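Local coordinates for protein 2-hydroxyisobutanoyl-CoA mutase large subunit (Aquincola tertiaricarbonis, PDB 4R3U) that works with a small cobalamin-binding subunit to interconvert 2-hydroxyisobutyryl-CoA and (S)-3-hydroxybutyryl-CoA, itself holding the acyl-CoA substrate, at residues A[322-325]-A[326-330]; A[287-290]-A[291-294]; A[467-471]-A[472-476]; A[353-356]-A[357-360]; A[108-111]-A[112-116]. All blocks are in the same frame, centred on the assembly; numbering follows the deposited sequence.

Contact 1: residues A[322-325]-A[326-330]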
loop_
_atom_site.group_PDB
_atom_site.type_symbol
_atom_site.label_atom_id
_atom_site.label_comp_id
_atom_site.label_asym_id
_atom_site.label_seq_id
_atom_site.Cartn_x
_atom_site.Cartn_y
_atom_site.Cartn_z
ATOM N N LYS A 322 4.853 -26.931 -17.156
ATOM C CA LYS A 322 4.474 -27.612 -18.389
ATOM C C LYS A 322 5.648 -27.819 -19.336
ATOM O O LYS A 322 5.772 -28.899 -19.900
ATOM C CB LYS A 322 3.286 -26.908 -19.067
ATOM C CG LYS A 322 1.985 -27.110 -18.307
ATOM C CD LYS A 322 0.813 -26.301 -18.847
ATOM C CE LYS A 322 -0.466 -26.764 -18.178
ATOM N NZ LYS A 322 -1.678 -26.174 -18.804
ATOM N N ILE A 323 6.524 -26.799 -19.471
ATOM C CA ILE A 323 7.712 -26.814 -20.347
ATOM C C ILE A 323 8.707 -27.863 -19.857
ATOM O O ILE A 323 9.142 -28.706 -20.639
ATOM C CB ILE A 323 8.352 -25.396 -20.450
ATOM C CG1 ILE A 323 7.438 -24.408 -21.221
ATOM C CG2 ILE A 323 9.744 -25.439 -21.068
ATOM C CD1 ILE A 323 7.819 -22.856 -20.963
ATOM N N MET A 324 9.056 -27.807 -18.562
ATOM C CA MET A 324 9.996 -28.718 -17.909
ATOM C C MET A 324 9.547 -30.181 -17.971
ATOM O O MET A 324 10.340 -31.044 -18.369
ATOM C CB MET A 324 10.294 -28.247 -16.469
ATOM C CG MET A 324 10.942 -26.857 -16.403
ATOM S SD MET A 324 12.337 -26.542 -17.550
ATOM C CE MET A 324 13.600 -27.335 -16.720
ATOM N N LYS A 325 8.260 -30.442 -17.681
ATOM C CA LYS A 325 7.685 -31.778 -17.752
ATOM C C LYS A 325 7.513 -32.256 -19.180
ATOM O O LYS A 325 8.051 -33.307 -19.529
ATOM C CB LYS A 325 6.334 -31.862 -17.003
ATOM C CG LYS A 325 5.837 -33.305 -16.835
ATOM C CD LYS A 325 4.331 -33.398 -16.626
ATOM C CE LYS A 325 3.990 -34.623 -15.839
ATOM N NZ LYS A 325 2.666 -34.494 -15.179
ATOM N N GLU A 326 6.724 -31.515 -19.992
ATOM C CA GLU A 326 6.378 -31.917 -21.356
ATOM C C GLU A 326 7.467 -31.784 -22.381
ATOM O O GLU A 326 7.661 -32.720 -23.169
ATOM C CB GLU A 326 5.065 -31.281 -21.838
ATOM C CG GLU A 326 3.845 -31.575 -20.963
ATOM C CD GLU A 326 3.353 -33.001 -20.752
ATOM O OE1 GLU A 326 3.466 -33.827 -21.690
ATOM O OE2 GLU A 326 2.775 -33.268 -19.673
ATOM N N ARG A 327 8.186 -30.647 -22.384
ATOM C CA ARG A 327 9.237 -30.394 -23.365
ATOM C C ARG A 327 10.602 -30.968 -22.958
ATOM O O ARG A 327 11.338 -31.439 -23.818
ATOM C CB ARG A 327 9.324 -28.885 -23.665
ATOM C CG ARG A 327 10.238 -28.525 -24.835
ATOM C CD ARG A 327 10.762 -27.109 -24.707
ATOM N NE ARG A 327 11.640 -26.797 -25.826
ATOM C CZ ARG A 327 11.293 -26.006 -26.833
ATOM N NH1 ARG A 327 12.128 -25.794 -27.830
ATOM N NH2 ARG A 327 10.139 -25.349 -26.804
ATOM N N PHE A 328 10.964 -30.892 -21.679
ATOM C CA PHE A 328 12.273 -31.391 -21.294
ATOM C C PHE A 328 12.290 -32.796 -20.713
ATOM O O PHE A 328 13.362 -33.402 -20.611
ATOM C CB PHE A 328 13.068 -30.351 -20.479
ATOM C CG PHE A 328 13.339 -29.091 -21.280
ATOM C CD1 PHE A 328 14.142 -29.125 -22.424
ATOM C CD2 PHE A 328 12.758 -27.882 -20.921
ATOM C CE1 PHE A 328 14.374 -27.962 -23.178
ATOM C CE2 PHE A 328 13.000 -26.713 -21.666
ATOM C CZ PHE A 328 13.807 -26.760 -22.783
ATOM N N GLY A 329 11.100 -33.325 -20.406
ATOM C CA GLY A 329 10.927 -34.652 -19.841
ATOM C C GLY A 329 11.450 -34.783 -18.427
ATOM O O GLY A 329 11.946 -35.843 -18.041
ATOM N N ALA A 330 11.344 -33.725 -17.641
ATOM C CA ALA A 330 11.800 -33.737 -16.249
ATOM C C ALA A 330 10.938 -34.710 -15.441
ATOM O O ALA A 330 9.740 -34.858 -15.722
ATOM C CB ALA A 330 11.723 -32.335 -15.649
#
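I323 and M324 both reach the ring of F328, one by a methyl and the other by sulfur. CG2 of I323 lies 3.5 Å from F328 CE2, the two side chains running side by side. CG2 gets there because it is the branch placed anti to the backbone N, while CG1 (chi1 -68°) leads elsewhere. M324, bent at chi2 and chi3, brings SD to 3.7 Å from F328 CD2, an oblique Met-aromatic contact. Beneath these groups the helix 306-327 unwinds through a wider, pi-type turn. The carbonyl O of I323 is gripped twice, by R327 N at 2.8 Å and by F328 N at 3.0 Å. Further on, A330 N meets M324 O at 3.0 Å in a nearly straight bond (167°); G329, whose positive phi favours glycine, turns the chain back so that this bond can form. Replacing F328 by alanine would probably leave I323 CG2 and M324 SD without their aromatic neighbour and open a gap beside V279 and N280 of helix 264-283, which the ring also touches. K322 sends its ammonium away to E430 and D73. The chemistry is thus divided: apolar groups pack this helix end against helix 264-283 and the loop of V289 and A293, while backbone N-H groups of the departing chain satisfy carbonyls that the ending helix would otherwise leave without partners.

Contact 2: residues A[287-290]-A[291-294]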
loop_
_atom_site.group_PDB
_atom_site.type_symbol
_atom_site.label_atom_id
_atom_site.label_comp_id
_atom_site.label_asym_id
_atom_site.label_seq_id
_atom_site.Cartn_x
_atom_site.Cartn_y
_atom_site.Cartn_z
ATOM N N MET A 287 24.278 -33.590 -19.416
ATOM C CA MET A 287 23.730 -33.396 -18.075
ATOM C C MET A 287 22.221 -33.505 -18.185
ATOM O O MET A 287 21.621 -32.783 -18.977
ATOM C CB MET A 287 24.133 -32.039 -17.482
ATOM C CG MET A 287 23.562 -31.817 -16.104
ATOM S SD MET A 287 24.325 -30.488 -15.183
ATOM C CE MET A 287 25.816 -31.317 -14.651
ATOM N N HIS A 288 21.619 -34.429 -17.422
ATOM C CA HIS A 288 20.184 -34.653 -17.398
ATOM C C HIS A 288 19.547 -33.448 -16.742
ATOM O O HIS A 288 20.081 -32.923 -15.760
ATOM C CB HIS A 288 19.869 -35.927 -16.587
ATOM C CG HIS A 288 18.429 -36.362 -16.640
ATOM N ND1 HIS A 288 17.436 -35.684 -15.944
ATOM C CD2 HIS A 288 17.866 -37.413 -17.281
ATOM C CE1 HIS A 288 16.306 -36.320 -16.214
ATOM N NE2 HIS A 288 16.512 -37.365 -17.010
ATOM N N VAL A 289 18.391 -33.031 -17.277
ATOM C CA VAL A 289 17.567 -31.915 -16.790
ATOM C C VAL A 289 17.396 -31.920 -15.271
ATOM O O VAL A 289 17.510 -30.867 -14.641
ATOM C CB VAL A 289 16.191 -31.797 -17.499
ATOM C CG1 VAL A 289 15.687 -30.360 -17.461
ATOM C CG2 VAL A 289 16.233 -32.326 -18.931
ATOM N N ASP A 290 17.144 -33.101 -14.681
ATOM C CA ASP A 290 16.916 -33.223 -13.237
ATOM C C ASP A 290 18.158 -32.988 -12.348
ATOM O O ASP A 290 18.021 -32.787 -11.139
ATOM C CB ASP A 290 16.130 -34.507 -12.897
ATOM C CG ASP A 290 14.724 -34.565 -13.482
ATOM O OD1 ASP A 290 14.050 -33.525 -13.514
ATOM O OD2 ASP A 290 14.276 -35.673 -13.849
ATOM N N GLU A 291 19.361 -32.949 -12.956
ATOM C CA GLU A 291 20.600 -32.664 -12.225
ATOM C C GLU A 291 20.742 -31.152 -11.944
ATOM O O GLU A 291 21.535 -30.786 -11.077
ATOM C CB GLU A 291 21.834 -33.128 -13.022
ATOM C CG GLU A 291 22.011 -34.627 -13.201
ATOM C CD GLU A 291 23.348 -34.994 -13.824
ATOM O OE1 GLU A 291 23.347 -35.595 -14.926
ATOM O OE2 GLU A 291 24.396 -34.657 -13.223
ATOM N N PHE A 292 20.030 -30.273 -12.697
ATOM C CA PHE A 292 20.194 -28.816 -12.573
ATOM C C PHE A 292 18.909 -28.004 -12.520
ATOM O O PHE A 292 18.884 -26.977 -11.838
ATOM C CB PHE A 292 21.151 -28.280 -13.669
ATOM C CG PHE A 292 20.594 -28.323 -15.075
ATOM C CD1 PHE A 292 20.705 -29.475 -15.850
ATOM C CD2 PHE A 292 19.954 -27.210 -15.626
ATOM C CE1 PHE A 292 20.172 -29.520 -17.142
ATOM C CE2 PHE A 292 19.418 -27.259 -16.917
ATOM C CZ PHE A 292 19.526 -28.416 -17.662
ATOM N N ALA A 293 17.836 -28.446 -13.216
ATOM C CA ALA A 293 16.541 -27.752 -13.208
ATOM C C ALA A 293 16.002 -27.401 -11.812
ATOM O O ALA A 293 15.526 -26.259 -11.644
ATOM C CB ALA A 293 15.511 -28.496 -14.016
ATOM N N PRO A 294 16.145 -28.280 -10.773
ATOM C CA PRO A 294 15.663 -27.899 -9.426
ATOM C C PRO A 294 16.281 -26.610 -8.862
ATOM O O PRO A 294 15.614 -25.892 -8.118
ATOM C CB PRO A 294 16.046 -29.106 -8.564
ATOM C CG PRO A 294 16.138 -30.235 -9.498
ATOM C CD PRO A 294 16.672 -29.661 -10.764
#
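V289 O receives two backbone donors, F292 N and A293 N, in a compact turn where E291 N also bonds to H288 O at 2.9 Å. The two donors of V289 O arrive differently: A293 N, at 2.8 Å, lies nearly along the C=O axis, whereas F292 N, at 3.2 Å, stands above the carbonyl plane. The side chain of E291 turns back to add a further tie, its OE1 accepting H288 N at 3.3 Å from above the carboxylate plane. H288 contributes its own ring, ND1 taking D290 N at 2.9 Å close to the imidazole plane; histidine suits this place because ND1, next to CG, can accept the N-H two residues on. F292 holds CG between its backbone N and carbonyl carbon (chi1 70°), the crowded position, and this folds the ring back so that one face lies over V289 O. M287, its CG anti to the backbone N, crosses the same ring obliquely: CG approaches F292 CD1 to 3.7 Å, and SD makes a Met-aromatic contact. V289 CG1 meets A293 CB at 3.9 Å, small apolar groups fitting a buried corner. D290 turns its carboxylate away from the turn, OD1 bonding to S335 OG and OD2 to R331 N. The turn links helix 264-283 to strand 298-302 and runs directly into R295, which binds the substrate. Backbone polarity is therefore met largely within the turn itself, leaving its apolar side chains to bury against helices 226-243, 264-283 and 306-327.

Contact 3: residues A[467-471]-A[472-476]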
loop_
_atom_site.group_PDB
_atom_site.type_symbol
_atom_site.label_atom_id
_atom_site.label_comp_id
_atom_site.label_asym_id
_atom_site.label_seq_id
_atom_site.Cartn_x
_atom_site.Cartn_y
_atom_site.Cartn_z
ATOM N N ALA A 467 5.459 5.989 -23.489
ATOM C CA ALA A 467 5.876 7.386 -23.483
ATOM C C ALA A 467 4.799 8.273 -24.100
ATOM O O ALA A 467 4.480 9.320 -23.532
ATOM C CB ALA A 467 7.187 7.544 -24.227
ATOM N N LEU A 468 4.214 7.844 -25.235
ATOM C CA LEU A 468 3.145 8.589 -25.891
ATOM C C LEU A 468 1.869 8.630 -25.018
ATOM O O LEU A 468 1.176 9.659 -25.016
ATOM C CB LEU A 468 2.815 8.007 -27.273
ATOM C CG LEU A 468 3.881 8.089 -28.359
ATOM C CD1 LEU A 468 3.426 7.375 -29.590
ATOM C CD2 LEU A 468 4.254 9.513 -28.701
ATOM N N ARG A 469 1.560 7.517 -24.292
ATOM C CA ARG A 469 0.372 7.428 -23.422
ATOM C C ARG A 469 0.494 8.343 -22.206
ATOM O O ARG A 469 -0.502 8.900 -21.771
ATOM C CB ARG A 469 0.074 5.976 -23.007
ATOM C CG ARG A 469 -0.600 5.190 -24.112
ATOM C CD ARG A 469 -0.952 3.784 -23.697
ATOM N NE ARG A 469 -1.157 2.917 -24.862
ATOM C CZ ARG A 469 -1.439 1.617 -24.794
ATOM N NH1 ARG A 469 -1.564 1.013 -23.614
ATOM N NH2 ARG A 469 -1.567 0.905 -25.903
ATOM N N LYS A 470 1.725 8.517 -21.692
ATOM C CA LYS A 470 2.092 9.412 -20.595
ATOM C C LYS A 470 1.949 10.876 -21.063
ATOM O O LYS A 470 1.513 11.756 -20.314
ATOM C CB LYS A 470 3.567 9.166 -20.223
ATOM C CG LYS A 470 3.791 8.459 -18.912
ATOM C CD LYS A 470 5.272 8.220 -18.669
ATOM C CE LYS A 470 6.013 9.350 -17.996
ATOM N NZ LYS A 470 7.476 9.057 -17.976
ATOM N N GLN A 471 2.367 11.131 -22.288
ATOM C CA GLN A 471 2.332 12.442 -22.903
ATOM C C GLN A 471 0.882 12.903 -23.096
ATOM O O GLN A 471 0.540 13.979 -22.610
ATOM C CB GLN A 471 3.133 12.416 -24.215
ATOM C CG GLN A 471 3.220 13.749 -24.905
ATOM C CD GLN A 471 3.921 13.637 -26.217
ATOM O OE1 GLN A 471 4.975 14.222 -26.399
ATOM N NE2 GLN A 471 3.349 12.907 -27.163
ATOM N N SER A 472 0.030 12.076 -23.734
ATOM C CA SER A 472 -1.390 12.374 -23.938
ATOM C C SER A 472 -2.191 12.406 -22.637
ATOM O O SER A 472 -3.262 13.007 -22.596
ATOM C CB SER A 472 -2.027 11.355 -24.875
ATOM O OG SER A 472 -2.049 10.063 -24.299
ATOM N N GLY A 473 -1.702 11.702 -21.616
ATOM C CA GLY A 473 -2.399 11.600 -20.345
ATOM C C GLY A 473 -3.342 10.412 -20.302
ATOM O O GLY A 473 -4.091 10.248 -19.328
ATOM N N GLN A 474 -3.292 9.567 -21.364
ATOM C CA GLN A 474 -4.031 8.316 -21.501
ATOM C C GLN A 474 -3.567 7.316 -20.395
ATOM O O GLN A 474 -4.378 6.533 -19.891
ATOM C CB GLN A 474 -3.786 7.733 -22.887
ATOM C CG GLN A 474 -4.865 6.790 -23.382
ATOM C CD GLN A 474 -4.318 5.859 -24.436
ATOM O OE1 GLN A 474 -3.909 6.286 -25.539
ATOM N NE2 GLN A 474 -4.268 4.560 -24.099
ATOM N N LYS A 475 -2.272 7.367 -20.015
ATOM C CA LYS A 475 -1.739 6.562 -18.918
ATOM C C LYS A 475 -1.523 7.528 -17.771
ATOM O O LYS A 475 -0.616 8.378 -17.848
ATOM C CB LYS A 475 -0.425 5.843 -19.267
ATOM C CG LYS A 475 0.036 4.929 -18.135
ATOM C CD LYS A 475 1.462 4.444 -18.308
ATOM C CE LYS A 475 1.685 3.262 -17.412
ATOM N NZ LYS A 475 3.071 2.745 -17.488
ATOM N N PRO A 476 -2.356 7.433 -16.712
ATOM C CA PRO A 476 -2.200 8.363 -15.583
ATOM C C PRO A 476 -0.950 8.076 -14.773
ATOM O O PRO A 476 -0.632 6.906 -14.440
ATOM C CB PRO A 476 -3.478 8.144 -14.752
ATOM C CG PRO A 476 -4.367 7.248 -15.580
ATOM C CD PRO A 476 -3.462 6.483 -16.477
#
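The C-terminal end of helix 454-472 is closed by R469 and K475, whose backbones join as K475 N bonds to R469 O at 2.9 Å. This donor stands above the carbonyl plane, and the bond is straight at 168°. S472 N still bonds in the helical way to L468 O at 3.0 Å. Between the two comes G473, first to leave helical angles; with its positive phi, a side chain would press on the carbonyl O of S472, so glycine fits. The chain leaves the helix here, bringing the following residues back over R469. The arginine runs extended from CG to NE, its CG anti to the carbonyl carbon (chi1 -78°), and the Q474 amide lies across it, NE2 being 3.4 Å from R469 CD. Guanidinium and amide planes are 29° apart. Nearer the backbone, R469 CB and K475 CB pack at 3.8 Å, the methylene parts of two long polar chains serving as apolar surface. The charged end of R469 is held by E465 through NE and D54 through NH1. K470 and Q471 face the small subunit, K470 NZ forming a salt bridge with D127 of that chain and Q471 OE1 accepting from Q131 N of the same chain.

Contact 4: residues A[353-356]-A[357-360]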
loop_
_atom_site.group_PDB
_atom_site.type_symbol
_atom_site.label_atom_id
_atom_site.label_comp_id
_atom_site.label_asym_id
_atom_site.label_seq_id
_atom_site.Cartn_x
_atom_site.Cartn_y
_atom_site.Cartn_z
ATOM N N GLN A 353 6.759 14.698 -6.135
ATOM C CA GLN A 353 5.964 14.098 -5.058
ATOM C C GLN A 353 6.481 12.711 -4.664
ATOM O O GLN A 353 5.682 11.792 -4.407
ATOM C CB GLN A 353 4.478 14.045 -5.469
ATOM C CG GLN A 353 3.884 15.404 -5.800
ATOM C CD GLN A 353 2.402 15.298 -5.965
ATOM O OE1 GLN A 353 1.846 15.676 -7.004
ATOM N NE2 GLN A 353 1.737 14.853 -4.900
ATOM N N TYR A 354 7.826 12.562 -4.629
ATOM C CA TYR A 354 8.514 11.297 -4.342
ATOM C C TYR A 354 7.959 10.448 -3.197
ATOM O O TYR A 354 8.000 9.230 -3.339
ATOM C CB TYR A 354 10.056 11.443 -4.275
ATOM C CG TYR A 354 10.556 12.103 -3.006
ATOM C CD1 TYR A 354 10.640 13.484 -2.906
ATOM C CD2 TYR A 354 10.905 11.341 -1.886
ATOM C CE1 TYR A 354 11.000 14.103 -1.710
ATOM C CE2 TYR A 354 11.283 11.946 -0.685
ATOM C CZ TYR A 354 11.325 13.332 -0.603
ATOM O OH TYR A 354 11.730 13.963 0.548
ATOM N N MET A 355 7.452 11.045 -2.066
ATOM C CA MET A 355 6.931 10.216 -0.942
ATOM C C MET A 355 5.735 9.351 -1.303
ATOM O O MET A 355 5.473 8.351 -0.655
ATOM C CB MET A 355 6.670 10.997 0.349
ATOM C CG MET A 355 7.897 11.270 1.189
ATOM S SD MET A 355 9.031 9.913 1.591
ATOM C CE MET A 355 8.096 8.961 2.793
ATOM N N VAL A 356 5.059 9.704 -2.358
ATOM C CA VAL A 356 3.915 8.979 -2.908
ATOM C C VAL A 356 4.350 7.584 -3.442
ATOM O O VAL A 356 3.543 6.658 -3.469
ATOM C CB VAL A 356 3.207 9.908 -3.933
ATOM C CG1 VAL A 356 3.365 9.447 -5.370
ATOM C CG2 VAL A 356 1.776 10.109 -3.569
ATOM N N ASN A 357 5.668 7.424 -3.751
ATOM C CA ASN A 357 6.285 6.157 -4.152
ATOM C C ASN A 357 6.083 5.075 -3.091
ATOM O O ASN A 357 5.991 3.912 -3.447
ATOM C CB ASN A 357 7.790 6.336 -4.430
ATOM C CG ASN A 357 8.032 7.187 -5.628
ATOM O OD1 ASN A 357 7.168 7.294 -6.480
ATOM N ND2 ASN A 357 9.172 7.867 -5.676
ATOM N N VAL A 358 5.961 5.465 -1.802
ATOM C CA VAL A 358 5.726 4.556 -0.688
ATOM C C VAL A 358 4.437 3.767 -0.938
ATOM O O VAL A 358 4.441 2.546 -0.748
ATOM C CB VAL A 358 5.780 5.293 0.691
ATOM C CG1 VAL A 358 5.366 4.391 1.871
ATOM C CG2 VAL A 358 7.156 5.899 0.925
ATOM N N VAL A 359 3.365 4.459 -1.424
ATOM C CA VAL A 359 2.050 3.883 -1.763
ATOM C C VAL A 359 2.188 2.904 -2.942
ATOM O O VAL A 359 1.702 1.789 -2.860
ATOM C CB VAL A 359 0.978 4.967 -2.065
ATOM C CG1 VAL A 359 -0.386 4.339 -2.446
ATOM C CG2 VAL A 359 0.820 5.947 -0.905
ATOM N N ARG A 360 2.836 3.339 -4.029
ATOM C CA ARG A 360 3.072 2.578 -5.249
ATOM C C ARG A 360 3.767 1.277 -4.932
ATOM O O ARG A 360 3.301 0.226 -5.364
ATOM C CB ARG A 360 3.950 3.395 -6.219
ATOM C CG ARG A 360 3.262 4.612 -6.811
ATOM C CD ARG A 360 4.175 5.340 -7.764
ATOM N NE ARG A 360 3.432 6.310 -8.560
ATOM C CZ ARG A 360 3.681 7.608 -8.619
ATOM N NH1 ARG A 360 4.688 8.130 -7.931
ATOM N NH2 ARG A 360 2.928 8.398 -9.380
#
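V356 is modelled with chi1 at 110°, and R360 runs extended from CG to NE with CG anti to its carbonyl carbon, which together carry V356 CG1 over one face of the guanidinium. CG1 is placed 3.2 Å from R360 NH1, but so close an approach with an unstaggered chi1 leaves its exact position doubtful. The same NH1 bonds to OD1 of N357 at 3.0 Å, the acceptor lying in the guanidinium plane, so the cation uses its edge here. N357 and R360 lie in the first turn of helix 357-370, and V356 ends the lead-in 354-356, which already has helical angles. Two i to i+3 turns lead in: N357 N bonds to Y354 O at 3.0 Å, and V358 N to M355 O at 3.1 Å. The asparagine amide is fixed at its other end too, ND2 donating to the carbonyls of Y381 and T350. M355, curled at chi2 and chi3, lies beside V358, its CE 3.7 Å from CG2 of that valine. Here the helix meets the second copy of this subunit: V358 packs on V359 of that copy, and R360 NH2 bridges to its E406, besides bonding to I478 O within its own chain.

Contact 5: residues A[108-111]-A[112-116]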
loop_
_atom_site.group_PDB
_atom_site.type_symbol
_atom_site.label_atom_id
_atom_site.label_comp_id
_atom_site.label_asym_id
_atom_site.label_seq_id
_atom_site.Cartn_x
_atom_site.Cartn_y
_atom_site.Cartn_z
ATOM N N GLU A 108 34.128 -2.378 1.892
ATOM C CA GLU A 108 33.929 -1.832 3.250
ATOM C C GLU A 108 32.703 -0.963 3.346
ATOM O O GLU A 108 31.980 -1.051 4.335
ATOM C CB GLU A 108 35.138 -0.988 3.672
ATOM C CG GLU A 108 36.430 -1.768 3.786
ATOM C CD GLU A 108 37.334 -1.674 2.578
ATOM O OE1 GLU A 108 36.814 -1.515 1.452
ATOM O OE2 GLU A 108 38.571 -1.739 2.761
ATOM N N ASP A 109 32.469 -0.110 2.320
ATOM C CA ASP A 109 31.332 0.793 2.252
ATOM C C ASP A 109 29.993 0.027 2.183
ATOM O O ASP A 109 29.100 0.264 3.008
ATOM C CB ASP A 109 31.506 1.810 1.100
ATOM C CG ASP A 109 32.768 2.658 1.214
ATOM O OD1 ASP A 109 33.144 3.018 2.355
ATOM O OD2 ASP A 109 33.377 2.966 0.162
ATOM N N THR A 110 29.881 -0.908 1.229
ATOM C CA THR A 110 28.701 -1.773 1.023
ATOM C C THR A 110 28.516 -2.739 2.210
ATOM O O THR A 110 27.378 -3.052 2.555
ATOM C CB THR A 110 28.795 -2.477 -0.359
ATOM O OG1 THR A 110 28.881 -1.463 -1.351
ATOM C CG2 THR A 110 27.595 -3.341 -0.662
ATOM N N ASN A 111 29.629 -3.190 2.842
ATOM C CA ASN A 111 29.582 -4.063 4.023
ATOM C C ASN A 111 28.858 -3.366 5.194
ATOM O O ASN A 111 28.091 -4.014 5.900
ATOM C CB ASN A 111 30.995 -4.481 4.446
ATOM C CG ASN A 111 31.049 -5.333 5.678
ATOM O OD1 ASN A 111 31.349 -4.848 6.767
ATOM N ND2 ASN A 111 30.753 -6.620 5.534
ATOM N N LYS A 112 29.104 -2.048 5.387
ATOM C CA LYS A 112 28.474 -1.211 6.407
ATOM C C LYS A 112 26.937 -1.180 6.156
ATOM O O LYS A 112 26.155 -1.381 7.099
ATOM C CB LYS A 112 29.102 0.205 6.397
ATOM C CG LYS A 112 28.542 1.177 7.458
ATOM C CD LYS A 112 28.799 2.648 7.117
ATOM C CE LYS A 112 27.581 3.418 6.593
ATOM N NZ LYS A 112 27.495 3.473 5.101
ATOM N N ARG A 113 26.521 -0.980 4.878
ATOM C CA ARG A 113 25.105 -1.004 4.462
ATOM C C ARG A 113 24.466 -2.396 4.665
ATOM O O ARG A 113 23.328 -2.448 5.115
ATOM C CB ARG A 113 24.926 -0.527 3.005
ATOM C CG ARG A 113 23.465 -0.361 2.545
ATOM C CD ARG A 113 22.654 0.660 3.343
ATOM N NE ARG A 113 23.072 2.012 3.003
ATOM C CZ ARG A 113 22.482 2.756 2.080
ATOM N NH1 ARG A 113 22.951 3.953 1.794
ATOM N NH2 ARG A 113 21.468 2.271 1.373
ATOM N N PHE A 114 25.197 -3.521 4.372
ATOM C CA PHE A 114 24.696 -4.888 4.635
ATOM C C PHE A 114 24.274 -4.997 6.092
ATOM O O PHE A 114 23.159 -5.422 6.387
ATOM C CB PHE A 114 25.755 -5.976 4.347
ATOM C CG PHE A 114 26.044 -6.261 2.895
ATOM C CD1 PHE A 114 25.175 -5.828 1.890
ATOM C CD2 PHE A 114 27.201 -6.942 2.521
ATOM C CE1 PHE A 114 25.454 -6.092 0.542
ATOM C CE2 PHE A 114 27.448 -7.246 1.180
ATOM C CZ PHE A 114 26.583 -6.802 0.197
ATOM N N LYS A 115 25.178 -4.582 6.988
ATOM C CA LYS A 115 25.011 -4.609 8.450
ATOM C C LYS A 115 23.839 -3.762 8.905
ATOM O O LYS A 115 23.035 -4.245 9.705
ATOM C CB LYS A 115 26.329 -4.284 9.162
ATOM C CG LYS A 115 27.378 -5.353 8.870
ATOM C CD LYS A 115 28.768 -4.998 9.333
ATOM C CE LYS A 115 29.671 -6.207 9.305
ATOM N NZ LYS A 115 31.109 -5.808 9.332
ATOM N N TYR A 116 23.675 -2.550 8.328
ATOM C CA TYR A 116 22.539 -1.674 8.600
ATOM C C TYR A 116 21.221 -2.368 8.209
ATOM O O TYR A 116 20.259 -2.385 8.996
ATOM C CB TYR A 116 22.667 -0.353 7.823
ATOM C CG TYR A 116 21.426 0.493 7.932
ATOM C CD1 TYR A 116 21.186 1.270 9.065
ATOM C CD2 TYR A 116 20.444 0.458 6.939
ATOM C CE1 TYR A 116 20.016 2.023 9.191
ATOM C CE2 TYR A 116 19.259 1.185 7.068
ATOM C CZ TYR A 116 19.062 1.983 8.186
ATOM O OH TYR A 116 17.926 2.737 8.307
#
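T110 and F114, one helical turn apart on helix 107-119, make the apolar part of this contact. The methyl CG2 of T110, placed anti to the backbone N, meets the F114 ring in a CH-pi contact, 4.1 Å from its centroid and off-centre. The carbonyl O of T110 also stands over a face of the ring, toward its rim. F114 fits because its ring continues onto A102 of strand 97-102 and L164 of helix 158-164; threonine offers a methyl to the ring while its OG1 bonds to F104 O. Backbone hydrogen bonds set the spacing: F114 N to T110 O at 2.9 Å, K115 N to N111 O at 3.2 Å, and K112 N to E108 O also at 3.2 Å. The polar side-chain pair is N111 with K115. The lysine chain, extended beyond CG, carries NZ to 2.7 Å from N111 OD1, in the carbonyl plane and on a lone pair, and NZ forms a salt bridge with D167 as well. N111 ND2 donates to the carbonyls of A166 and L164, so both ends of the amide are engaged. A leucine in place of K115 would probably leave N111 OD1 without this donor and the charge of D167 without its mate. R113, in contrast, reaches the other way to P388 O, in the 5'-deoxyadenosine pocket. N111, a buried residue, and K115, partly exposed, therefore tie the helix to the chain around residues 164-167 by directional bonds, while F114 secures it against the sheet.

Along the chain the order is contact 5, contact 2, contact 1, contact 4, contact 3, all in the substrate-binding large subunit with its parallel TIM-barrel-type sheet. Contacts 1 and 2 are neighbours, centres about 11 Å apart: M324 CE packs on A293 CB and V289 CG1, joining helix 306-327 to the loop before strand 298-302. Contacts 3 and 4, about 19 Å between centres, do not touch but both lie near cobalamin. Contact 5, on helix 107-119, is about 42 Å from contact 1, across the chain's centre. Contacts 1 and 5 thus lie on helices of barrel beta-alpha-beta units, contact 2 on a loop leading to a barrel strand, and contacts 3 and 4 where this subunit meets other chains.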